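PDB 4GI5: quinone reductase from Klebsiella pneumoniae subsp. pneumoniae, which binds FAD in a flavodoxin-like fold and probably reduces quinones with NAD(P)H as electron donor. Local coordinates for residues K221-A224 with G225-A228; Y29-E33 with P34-N38; L238-L241 with W242-P246. One frame throughout, in Å; residues are numbered along the deposited sequence.

Overall arrangement
Interactions 1 and 2 both sit at helix N-termini beside the same FAD, whereas interaction 3 lies away from it, at the C-terminal end of the helix that interaction 1 opens. Interaction 2, residues 29-38, is partly buried and grips the diphosphate of FAD with backbone and side-chain N-H groups. Interaction 1, residues 221-228, is a surface contact in which Asp223 caps helix 224-239 and Phe227 lies against the adenine. The two touch through Leu37, which meets Phe227 and Thr222. Interaction 3, residues 238-246, is also at the surface; one carbonyl collects three hydrogen bonds, and a leucine packs against one face of a tryptophan. Its centre lies about 25 Å from each of the other two centres.

Interaction 1. Residues K221-A224 with G225-A228; sequences KTDA and GQFA. With FAD (flavin-adenine dinucleotide), chain H.
Asp223 caps the start of helix 224-239 by accepting from Gln226 N through OD1, at 3.0 Å. The N-H points well at the oxygen, with an angle of 161°, and OD1 receives it nearly along the C-O bond. What brings the carboxylate round is the first torsion, chi1 64°, which sets CG between the backbone N and the carbonyl carbon and folds the acid back over the first turn. The backbone then takes up the helical pattern: Phe227 N donates to Asp223 O at 2.9 Å, and Ala228 N to Ala224 O at 3.0 Å. A negative carboxylate at this helix end probably interacts favourably with the helix dipole.

Gln226 reaches back across Thr222 at about a right angle. Its chain is extended beyond CG, and OE1 comes within 3.5 Å of Thr222 CA. The amide NE2 bonds to Arg218 O, while Thr222 OG1 is taken up by Thr219 O and Gln230 NE2, linking the helix to the loop before it. The other branch of Thr222, CG2, lies 3.6 Å from Phe227 N.

The adenine of FAD packs against this turn. Phe227 CG comes to 3.4 Å from FAD N1A, and the amino nitrogen N6A stands over the middle of the phenyl ring, 3.7 Å above its plane. Thr222 CB adds a contact with the ribose oxygen O4B. The segment leads from the loop after strand 209-216, an outermost strand of the parallel sheet, into helix 224-239, with Phe227 packed on Leu37, Ala40 and Leu41 of helix 37-51.

Interaction 2. Residues Y29-E33 with P34-N38; sequences YAHPE and PRSLN. With FAD (flavin-adenine dinucleotide), chain H.
The CB of Ser36 sits over one face of the His31 imidazole, a CH-pi contact with CB 3.6 Å from the ring centroid. The ring is fixed at both nitrogens: ND1 accepts from Glu33 N almost exactly in the ring plane, and NE2 donates to the FAD phosphate oxygen O2P at 2.8 Å. With CG anti to the backbone N (chi1 -164°), His31 turns the NE2 edge of its ring to the phosphate and a face to Ser36.

Ser36 has chi1 58°, which places OG between its backbone N and carbonyl carbon. From there OG donates to Glu33 O at 2.6 Å and, as the helix N-cap, accepts from Gly39 N. Glu33 O also accepts from Ser36 N, closing a type I turn. The Glu33 chain bends at chi2, bringing OE2 to Arg35 N at 2.8 Å.

Asn38 grips FAD O1P twice, through N and ND2, both at 2.9 Å, while its CB leans on the His31 ring; ND2 also meets Thr174 OG1. Leu37 N adds a bond to FAD O1A, so the helix start binds both phosphates.

Trp84 of the second subunit packs on Pro32 and Glu33. Within its own chain, this turn joins strand 24-29 to helix 37-51 at the C-terminal ends of the parallel strands; Leu37 meets Gln230 of helix 224-239, and His31 and Asn38 rest on Pro121 of strand 115-121.

Interaction 3. Residues L238-L241 with W242-P246; sequences LDTL and WQTEP
Leu241 CB packs against one face of the six-membered ring of the Trp242 indole, a CH-pi contact 3.7 Å from the ring centroid and 16° off its normal. Further out, Leu241 CD1 reaches 3.8 Å from Trp242 CH2. The indole gets there because Trp242 CG is anti to its own carbonyl carbon (chi1 -64°), which folds the ring back along the preceding residue. Its ring also meets that of His54, the planes about 50° apart.

At the C-terminal end of helix 224-239 of the flavodoxin-like fold, the chain turns tightly round a single acceptor. Thr240 O takes three donors: Gln243 N at 2.9 Å, Thr244 N at 2.9 Å and Thr244 OG1 at 3.0 Å. Thr244 N arrives nearly end-on to the carbonyl, whereas the other two stand well out of the carbonyl plane, Gln243 N off one face and Thr244 OG1 off the other. The Thr240 hydroxyl, for its part, turns back to Glu236 O in the helix. Arg168 of strand 168-174 donates through NH1 to both Leu241 O and Thr244 O, and Leu241 packs on Met170 and on Leu211 of strand 209-216.

Interaction 1. Residues K221-A224 with G225-A228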
loop_
_atom_site.group_PDB
_atom_site.type_symbol
_atom_site.label_atom_id
_atom_site.label_comp_id
_atom_site.label_asym_id
_atom_site.label_seq_id
_atom_site.Cartn_x
_atom_site.Cartn_y
_atom_site.Cartn_z
ATOM N N LYS B 221 11.950 -11.032 -16.678
ATOM C CA LYS B 221 12.614 -11.750 -17.744
ATOM C C LYS B 221 11.831 -11.720 -19.023
ATOM O O LYS B 221 12.064 -12.548 -19.911
ATOM C CB LYS B 221 12.710 -13.209 -17.288
ATOM C CG LYS B 221 13.514 -13.415 -15.997
ATOM C CD LYS B 221 14.909 -12.796 -16.118
ATOM C CE LYS B 221 15.548 -12.551 -14.752
ATOM N NZ LYS B 221 16.338 -13.769 -14.486
ATOM N N THR B 222 10.824 -10.892 -19.125
ATOM C CA THR B 222 9.976 -10.838 -20.298
ATOM C C THR B 222 10.868 -10.739 -21.586
ATOM O O THR B 222 11.705 -9.854 -21.705
ATOM C CB THR B 222 9.028 -9.646 -20.273
ATOM O OG1 THR B 222 8.158 -9.757 -19.111
ATOM C CG2 THR B 222 8.104 -9.625 -21.461
ATOM N N ASP B 223 10.561 -11.641 -22.488
ATOM C CA ASP B 223 11.141 -11.666 -23.858
ATOM C C ASP B 223 10.069 -11.441 -24.908
ATOM O O ASP B 223 8.872 -11.123 -24.635
ATOM C CB ASP B 223 11.906 -13.013 -24.061
ATOM C CG ASP B 223 11.045 -14.221 -24.012
ATOM O OD1 ASP B 223 9.807 -14.155 -23.939
ATOM O OD2 ASP B 223 11.610 -15.337 -24.110
ATOM N N ALA B 224 10.437 -11.589 -26.221
ATOM C CA ALA B 224 9.378 -11.222 -27.209
ATOM C C ALA B 224 8.173 -12.099 -27.115
ATOM O O ALA B 224 7.039 -11.671 -27.366
ATOM C CB ALA B 224 9.948 -11.270 -28.691
ATOM N N GLY B 225 8.345 -13.381 -26.843
ATOM C CA GLY B 225 7.226 -14.242 -26.857
ATOM C C GLY B 225 6.295 -14.057 -25.638
ATOM O O GLY B 225 5.068 -14.066 -25.751
ATOM N N GLN B 226 6.930 -13.771 -24.532
ATOM C CA GLN B 226 6.131 -13.429 -23.283
ATOM C C GLN B 226 5.389 -12.109 -23.455
ATOM O O GLN B 226 4.231 -11.953 -23.071
ATOM C CB GLN B 226 7.093 -13.438 -22.067
ATOM C CG GLN B 226 6.350 -13.261 -20.734
ATOM C CD GLN B 226 7.257 -13.465 -19.565
ATOM O OE1 GLN B 226 8.425 -13.869 -19.705
ATOM N NE2 GLN B 226 6.829 -12.978 -18.429
ATOM N N PHE B 227 6.029 -11.130 -24.054
ATOM C CA PHE B 227 5.383 -9.906 -24.383
ATOM C C PHE B 227 4.193 -10.068 -25.313
ATOM O O PHE B 227 3.148 -9.438 -25.156
ATOM C CB PHE B 227 6.374 -8.916 -24.929
ATOM C CG PHE B 227 5.800 -7.558 -25.148
ATOM C CD1 PHE B 227 5.466 -6.709 -24.036
ATOM C CD2 PHE B 227 5.597 -7.013 -26.427
ATOM C CE1 PHE B 227 4.879 -5.472 -24.192
ATOM C CE2 PHE B 227 4.963 -5.785 -26.591
ATOM C CZ PHE B 227 4.633 -4.982 -25.488
ATOM N N ALA B 228 4.340 -10.910 -26.357
ATOM C CA ALA B 228 3.202 -11.157 -27.183
ATOM C C ALA B 228 2.049 -11.784 -26.376
ATOM O O ALA B 228 0.842 -11.409 -26.646
ATOM C CB ALA B 228 3.561 -12.062 -28.404
HETATM P PA FAD H . 11.364 -3.345 -17.065
HETATM O O1A FAD H . 11.258 -2.071 -17.796
HETATM O O2A FAD H . 12.410 -3.679 -16.109
HETATM O O5B FAD H . 11.395 -4.580 -18.138
HETATM C C5B FAD H . 11.232 -5.977 -17.819
HETATM C C4B FAD H . 11.623 -6.787 -19.011
HETATM O O4B FAD H . 10.622 -6.634 -19.991
HETATM C C3B FAD H . 12.981 -6.428 -19.564
HETATM O O3B FAD H . 13.648 -7.668 -19.747
HETATM C C2B FAD H . 12.566 -5.824 -20.874
HETATM O O2B FAD H . 13.600 -5.876 -21.890
HETATM C C1B FAD H . 11.313 -6.509 -21.305
HETATM N N9A FAD H . 10.550 -5.663 -22.263
HETATM C C8A FAD H . 10.308 -4.245 -22.294
HETATM N N7A FAD H . 9.605 -3.880 -23.341
HETATM C C5A FAD H . 9.528 -5.060 -24.020
HETATM C C6A FAD H . 9.019 -5.462 -25.332
HETATM N N6A FAD H . 8.424 -4.495 -25.950
HETATM N N1A FAD H . 9.070 -6.768 -25.767
HETATM C C2A FAD H . 9.626 -7.697 -24.996
HETATM N N3A FAD H . 10.169 -7.368 -23.762
HETATM C C4A FAD H . 10.070 -6.152 -23.355
HETATM N N1 FAD H . 7.852 -7.978 -7.679
HETATM C C2 FAD H . 6.940 -8.677 -6.971
HETATM O O2 FAD H . 6.426 -9.786 -7.425
HETATM N N3 FAD H . 6.514 -8.248 -5.729
HETATM C C4 FAD H . 7.072 -7.190 -5.112
HETATM O O4 FAD H . 6.628 -6.761 -4.039
HETATM C C4X FAD H . 8.069 -6.454 -5.842
HETATM N N5 FAD H . 8.616 -5.328 -5.295
HETATM C C5X FAD H . 9.512 -4.539 -6.065
HETATM C C6 FAD H . 9.973 -3.407 -5.587
HETATM C C7 FAD H . 10.759 -2.554 -6.359
HETATM C C7M FAD H . 11.258 -1.270 -5.805
HETATM C C8 FAD H . 11.151 -2.966 -7.655
HETATM C C8M FAD H . 12.063 -2.088 -8.468
HETATM C C9 FAD H . 10.708 -4.146 -8.165
HETATM C C9A FAD H . 9.841 -4.964 -7.384
HETATM N N10 FAD H . 9.253 -6.096 -7.906
HETATM C C10 FAD H . 8.355 -6.859 -7.173
HETATM C "C1'" FAD H . 9.502 -6.533 -9.287
HETATM C "C2'" FAD H . 8.622 -5.637 -10.161
HETATM O "O2'" FAD H . 7.210 -5.834 -10.050
HETATM C "C3'" FAD H . 9.002 -5.797 -11.669
HETATM O "O3'" FAD H . 10.367 -5.310 -11.723
HETATM C "C4'" FAD H . 8.160 -4.941 -12.624
HETATM O "O4'" FAD H . 6.880 -5.483 -12.703
HETATM C "C5'" FAD H . 8.745 -5.020 -14.059
HETATM O "O5'" FAD H . 8.063 -4.106 -14.856
HETATM P P FAD H . 8.939 -2.865 -15.483
HETATM O O1P FAD H . 8.018 -2.089 -16.341
HETATM O O2P FAD H . 9.691 -2.111 -14.480
HETATM O O3P FAD H . 9.933 -3.766 -16.384
#

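Interaction 2. Residues Y29-E33 with P34-N38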
loop_
_atom_site.group_PDB
_atom_site.type_symbol
_atom_site.label_atom_id
_atom_site.label_comp_id
_atom_site.label_asym_id
_atom_site.label_seq_id
_atom_site.Cartn_x
_atom_site.Cartn_y
_atom_site.Cartn_z
ATOM N N TYR B 29 -1.201 6.028 -14.579
ATOM C CA TYR B 29 -0.012 5.240 -14.971
ATOM C C TYR B 29 1.184 5.696 -14.149
ATOM O O TYR B 29 1.485 6.872 -14.064
ATOM C CB TYR B 29 0.276 5.429 -16.472
ATOM C CG TYR B 29 1.629 5.003 -16.953
ATOM C CD1 TYR B 29 1.932 3.643 -17.199
ATOM C CD2 TYR B 29 2.639 5.917 -17.160
ATOM C CE1 TYR B 29 3.199 3.288 -17.647
ATOM C CE2 TYR B 29 3.900 5.536 -17.604
ATOM C CZ TYR B 29 4.135 4.191 -17.874
ATOM O OH TYR B 29 5.412 3.865 -18.291
ATOM N N ALA B 30 1.845 4.762 -13.479
ATOM C CA ALA B 30 2.994 5.002 -12.630
ATOM C C ALA B 30 4.209 4.193 -12.996
ATOM O O ALA B 30 4.373 3.082 -12.564
ATOM C CB ALA B 30 2.605 4.724 -11.158
ATOM N N HIS B 31 5.094 4.751 -13.864
ATOM C CA HIS B 31 6.393 4.135 -14.086
ATOM C C HIS B 31 7.313 5.251 -14.513
ATOM O O HIS B 31 6.900 6.048 -15.338
ATOM C CB HIS B 31 6.357 3.041 -15.169
ATOM C CG HIS B 31 7.560 2.171 -15.110
ATOM N ND1 HIS B 31 8.833 2.610 -15.438
ATOM C CD2 HIS B 31 7.721 0.891 -14.654
ATOM C CE1 HIS B 31 9.688 1.636 -15.292
ATOM N NE2 HIS B 31 9.051 0.596 -14.779
ATOM N N PRO B 32 8.513 5.294 -13.918
ATOM C CA PRO B 32 9.452 6.361 -14.228
ATOM C C PRO B 32 10.138 6.292 -15.636
ATOM O O PRO B 32 10.587 7.307 -16.148
ATOM C CB PRO B 32 10.496 6.159 -13.152
ATOM C CG PRO B 32 10.503 4.828 -12.730
ATOM C CD PRO B 32 9.007 4.450 -12.830
ATOM N N GLU B 33 10.042 5.181 -16.331
ATOM C CA GLU B 33 10.806 5.005 -17.609
ATOM C C GLU B 33 9.905 4.648 -18.770
ATOM O O GLU B 33 9.272 3.600 -18.857
ATOM C CB GLU B 33 11.918 3.989 -17.416
ATOM C CG GLU B 33 12.659 3.522 -18.706
ATOM C CD GLU B 33 13.247 4.711 -19.485
ATOM O OE1 GLU B 33 13.958 5.463 -18.807
ATOM O OE2 GLU B 33 12.909 4.831 -20.676
ATOM N N PRO B 34 9.842 5.527 -19.794
ATOM C CA PRO B 34 8.965 5.339 -20.904
ATOM C C PRO B 34 9.274 4.158 -21.761
ATOM O O PRO B 34 8.391 3.600 -22.422
ATOM C CB PRO B 34 9.137 6.663 -21.741
ATOM C CG PRO B 34 9.875 7.568 -20.862
ATOM C CD PRO B 34 10.472 6.870 -19.727
ATOM N N ARG B 35 10.562 3.713 -21.790
ATOM C CA ARG B 35 10.934 2.486 -22.548
ATOM C C ARG B 35 10.798 1.142 -21.780
ATOM O O ARG B 35 11.145 0.100 -22.265
ATOM C CB ARG B 35 12.391 2.630 -23.074
ATOM C CG ARG B 35 12.514 3.875 -23.992
ATOM C CD ARG B 35 14.021 4.102 -24.293
ATOM N NE ARG B 35 14.472 2.925 -25.033
ATOM C CZ ARG B 35 15.800 2.718 -25.236
ATOM N NH1 ARG B 35 16.635 3.558 -24.803
ATOM N NH2 ARG B 35 16.216 1.693 -25.876
ATOM N N SER B 36 10.184 1.199 -20.569
ATOM C CA SER B 36 9.997 0.016 -19.747
ATOM C C SER B 36 8.980 -0.883 -20.322
ATOM O O SER B 36 8.218 -0.522 -21.242
ATOM C CB SER B 36 9.415 0.515 -18.369
ATOM O OG SER B 36 8.202 1.237 -18.458
ATOM N N LEU B 37 8.894 -2.093 -19.797
ATOM C CA LEU B 37 7.791 -2.958 -20.067
ATOM C C LEU B 37 6.460 -2.270 -19.857
ATOM O O LEU B 37 5.517 -2.334 -20.646
ATOM C CB LEU B 37 7.989 -4.233 -19.221
ATOM C CG LEU B 37 6.824 -5.205 -19.384
ATOM C CD1 LEU B 37 6.712 -5.852 -20.768
ATOM C CD2 LEU B 37 6.929 -6.339 -18.380
ATOM N N ASN B 38 6.290 -1.636 -18.683
ATOM C CA ASN B 38 5.085 -0.877 -18.424
ATOM C C ASN B 38 4.783 0.227 -19.481
ATOM O O ASN B 38 3.651 0.396 -19.906
ATOM C CB ASN B 38 5.117 -0.231 -17.029
ATOM C CG ASN B 38 4.514 -1.169 -15.987
ATOM O OD1 ASN B 38 3.301 -1.137 -15.789
ATOM N ND2 ASN B 38 5.308 -2.051 -15.447
HETATM P PA FAD H . 11.364 -3.345 -17.065
HETATM O O1A FAD H . 11.258 -2.071 -17.796
HETATM O O2A FAD H . 12.410 -3.679 -16.109
HETATM O O5B FAD H . 11.395 -4.580 -18.138
HETATM C C5B FAD H . 11.232 -5.977 -17.819
HETATM C C4B FAD H . 11.623 -6.787 -19.011
HETATM O O4B FAD H . 10.622 -6.634 -19.991
HETATM C C3B FAD H . 12.981 -6.428 -19.564
HETATM O O3B FAD H . 13.648 -7.668 -19.747
HETATM C C2B FAD H . 12.566 -5.824 -20.874
HETATM O O2B FAD H . 13.600 -5.876 -21.890
HETATM C C1B FAD H . 11.313 -6.509 -21.305
HETATM N N9A FAD H . 10.550 -5.663 -22.263
HETATM C C8A FAD H . 10.308 -4.245 -22.294
HETATM N N7A FAD H . 9.605 -3.880 -23.341
HETATM C C5A FAD H . 9.528 -5.060 -24.020
HETATM C C6A FAD H . 9.019 -5.462 -25.332
HETATM N N6A FAD H . 8.424 -4.495 -25.950
HETATM N N1A FAD H . 9.070 -6.768 -25.767
HETATM C C2A FAD H . 9.626 -7.697 -24.996
HETATM N N3A FAD H . 10.169 -7.368 -23.762
HETATM C C4A FAD H . 10.070 -6.152 -23.355
HETATM N N1 FAD H . 7.852 -7.978 -7.679
HETATM C C2 FAD H . 6.940 -8.677 -6.971
HETATM O O2 FAD H . 6.426 -9.786 -7.425
HETATM N N3 FAD H . 6.514 -8.248 -5.729
HETATM C C4 FAD H . 7.072 -7.190 -5.112
HETATM O O4 FAD H . 6.628 -6.761 -4.039
HETATM C C4X FAD H . 8.069 -6.454 -5.842
HETATM N N5 FAD H . 8.616 -5.328 -5.295
HETATM C C5X FAD H . 9.512 -4.539 -6.065
HETATM C C6 FAD H . 9.973 -3.407 -5.587
HETATM C C7 FAD H . 10.759 -2.554 -6.359
HETATM C C7M FAD H . 11.258 -1.270 -5.805
HETATM C C8 FAD H . 11.151 -2.966 -7.655
HETATM C C8M FAD H . 12.063 -2.088 -8.468
HETATM C C9 FAD H . 10.708 -4.146 -8.165
HETATM C C9A FAD H . 9.841 -4.964 -7.384
HETATM N N10 FAD H . 9.253 -6.096 -7.906
HETATM C C10 FAD H . 8.355 -6.859 -7.173
HETATM C "C1'" FAD H . 9.502 -6.533 -9.287
HETATM C "C2'" FAD H . 8.622 -5.637 -10.161
HETATM O "O2'" FAD H . 7.210 -5.834 -10.050
HETATM C "C3'" FAD H . 9.002 -5.797 -11.669
HETATM O "O3'" FAD H . 10.367 -5.310 -11.723
HETATM C "C4'" FAD H . 8.160 -4.941 -12.624
HETATM O "O4'" FAD H . 6.880 -5.483 -12.703
HETATM C "C5'" FAD H . 8.745 -5.020 -14.059
HETATM O "O5'" FAD H . 8.063 -4.106 -14.856
HETATM P P FAD H . 8.939 -2.865 -15.483
HETATM O O1P FAD H . 8.018 -2.089 -16.341
HETATM O O2P FAD H . 9.691 -2.111 -14.480
HETATM O O3P FAD H . 9.933 -3.766 -16.384
#

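Interaction 3. Residues L238-L241 with W242-P246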
loop_
_atom_site.group_PDB
_atom_site.type_symbol
_atom_site.label_atom_id
_atom_site.label_comp_id
_atom_site.label_asym_id
_atom_site.label_seq_id
_atom_site.Cartn_x
_atom_site.Cartn_y
_atom_site.Cartn_z
ATOM N N LEU B 238 -9.223 -5.355 -22.553
ATOM C CA LEU B 238 -9.685 -4.085 -23.013
ATOM C C LEU B 238 -10.935 -4.214 -23.948
ATOM O O LEU B 238 -11.758 -3.321 -23.997
ATOM C CB LEU B 238 -8.518 -3.406 -23.752
ATOM C CG LEU B 238 -7.337 -2.965 -22.863
ATOM C CD1 LEU B 238 -6.235 -2.425 -23.729
ATOM C CD2 LEU B 238 -7.734 -1.962 -21.767
ATOM N N ASP B 239 -11.010 -5.298 -24.651
ATOM C CA ASP B 239 -12.172 -5.614 -25.569
ATOM C C ASP B 239 -13.417 -5.937 -24.755
ATOM O O ASP B 239 -14.514 -5.872 -25.291
ATOM C CB ASP B 239 -11.797 -6.840 -26.453
ATOM C CG ASP B 239 -10.789 -6.509 -27.540
ATOM O OD1 ASP B 239 -10.601 -5.336 -27.772
ATOM O OD2 ASP B 239 -10.195 -7.431 -28.139
ATOM N N THR B 240 -13.295 -6.295 -23.460
ATOM C CA THR B 240 -14.441 -6.786 -22.704
ATOM C C THR B 240 -14.717 -5.928 -21.450
ATOM O O THR B 240 -15.426 -6.370 -20.568
ATOM C CB THR B 240 -14.200 -8.265 -22.294
ATOM O OG1 THR B 240 -12.933 -8.423 -21.615
ATOM C CG2 THR B 240 -14.176 -9.236 -23.497
ATOM N N LEU B 241 -14.171 -4.716 -21.378
ATOM C CA LEU B 241 -14.290 -3.889 -20.203
ATOM C C LEU B 241 -15.712 -3.708 -19.696
ATOM O O LEU B 241 -15.955 -3.570 -18.460
ATOM C CB LEU B 241 -13.714 -2.530 -20.421
ATOM C CG LEU B 241 -12.239 -2.471 -20.466
ATOM C CD1 LEU B 241 -11.775 -1.099 -20.909
ATOM C CD2 LEU B 241 -11.683 -2.757 -19.075
ATOM N N TRP B 242 -16.641 -3.649 -20.647
ATOM C CA TRP B 242 -18.054 -3.410 -20.317
ATOM C C TRP B 242 -18.876 -4.695 -20.363
ATOM O O TRP B 242 -20.023 -4.609 -20.148
ATOM C CB TRP B 242 -18.657 -2.322 -21.196
ATOM C CG TRP B 242 -17.958 -1.100 -20.904
ATOM C CD1 TRP B 242 -18.191 -0.252 -19.844
ATOM C CD2 TRP B 242 -16.792 -0.590 -21.594
ATOM N NE1 TRP B 242 -17.258 0.771 -19.866
ATOM C CE2 TRP B 242 -16.405 0.605 -20.939
ATOM C CE3 TRP B 242 -16.059 -0.996 -22.724
ATOM C CZ2 TRP B 242 -15.329 1.406 -21.394
ATOM C CZ3 TRP B 242 -14.959 -0.163 -23.129
ATOM C CH2 TRP B 242 -14.597 0.976 -22.371
ATOM N N GLN B 243 -18.278 -5.855 -20.572
ATOM C CA GLN B 243 -18.951 -7.124 -20.528
ATOM C C GLN B 243 -18.493 -7.959 -19.335
ATOM O O GLN B 243 -19.250 -8.722 -18.841
ATOM C CB GLN B 243 -18.675 -7.926 -21.799
ATOM C CG GLN B 243 -18.993 -7.137 -23.033
ATOM C CD GLN B 243 -18.349 -7.782 -24.263
ATOM O OE1 GLN B 243 -18.415 -8.996 -24.456
ATOM N NE2 GLN B 243 -17.680 -6.976 -25.057
ATOM N N THR B 244 -17.276 -7.757 -18.795
ATOM C CA THR B 244 -16.749 -8.669 -17.770
ATOM C C THR B 244 -17.521 -8.453 -16.475
ATOM O O THR B 244 -17.877 -7.288 -16.160
ATOM C CB THR B 244 -15.238 -8.251 -17.578
ATOM O OG1 THR B 244 -14.500 -8.541 -18.773
ATOM C CG2 THR B 244 -14.580 -8.964 -16.439
ATOM N N GLU B 245 -17.792 -9.512 -15.771
ATOM C CA GLU B 245 -18.557 -9.407 -14.519
ATOM C C GLU B 245 -17.586 -8.752 -13.452
ATOM O O GLU B 245 -16.528 -9.272 -13.270
ATOM C CB GLU B 245 -18.872 -10.802 -14.009
ATOM C CG GLU B 245 -19.811 -10.841 -12.861
ATOM C CD GLU B 245 -21.202 -10.403 -13.323
ATOM O OE1 GLU B 245 -21.513 -10.627 -14.535
ATOM O OE2 GLU B 245 -21.942 -9.823 -12.489
ATOM N N PRO B 246 -18.075 -7.739 -12.761
ATOM C CA PRO B 246 -17.276 -7.232 -11.602
ATOM C C PRO B 246 -17.088 -8.162 -10.507
ATOM O O PRO B 246 -17.841 -9.088 -10.293
ATOM C CB PRO B 246 -18.040 -6.018 -11.129
ATOM C CG PRO B 246 -18.967 -5.657 -12.271
ATOM C CD PRO B 246 -19.296 -6.982 -12.946
#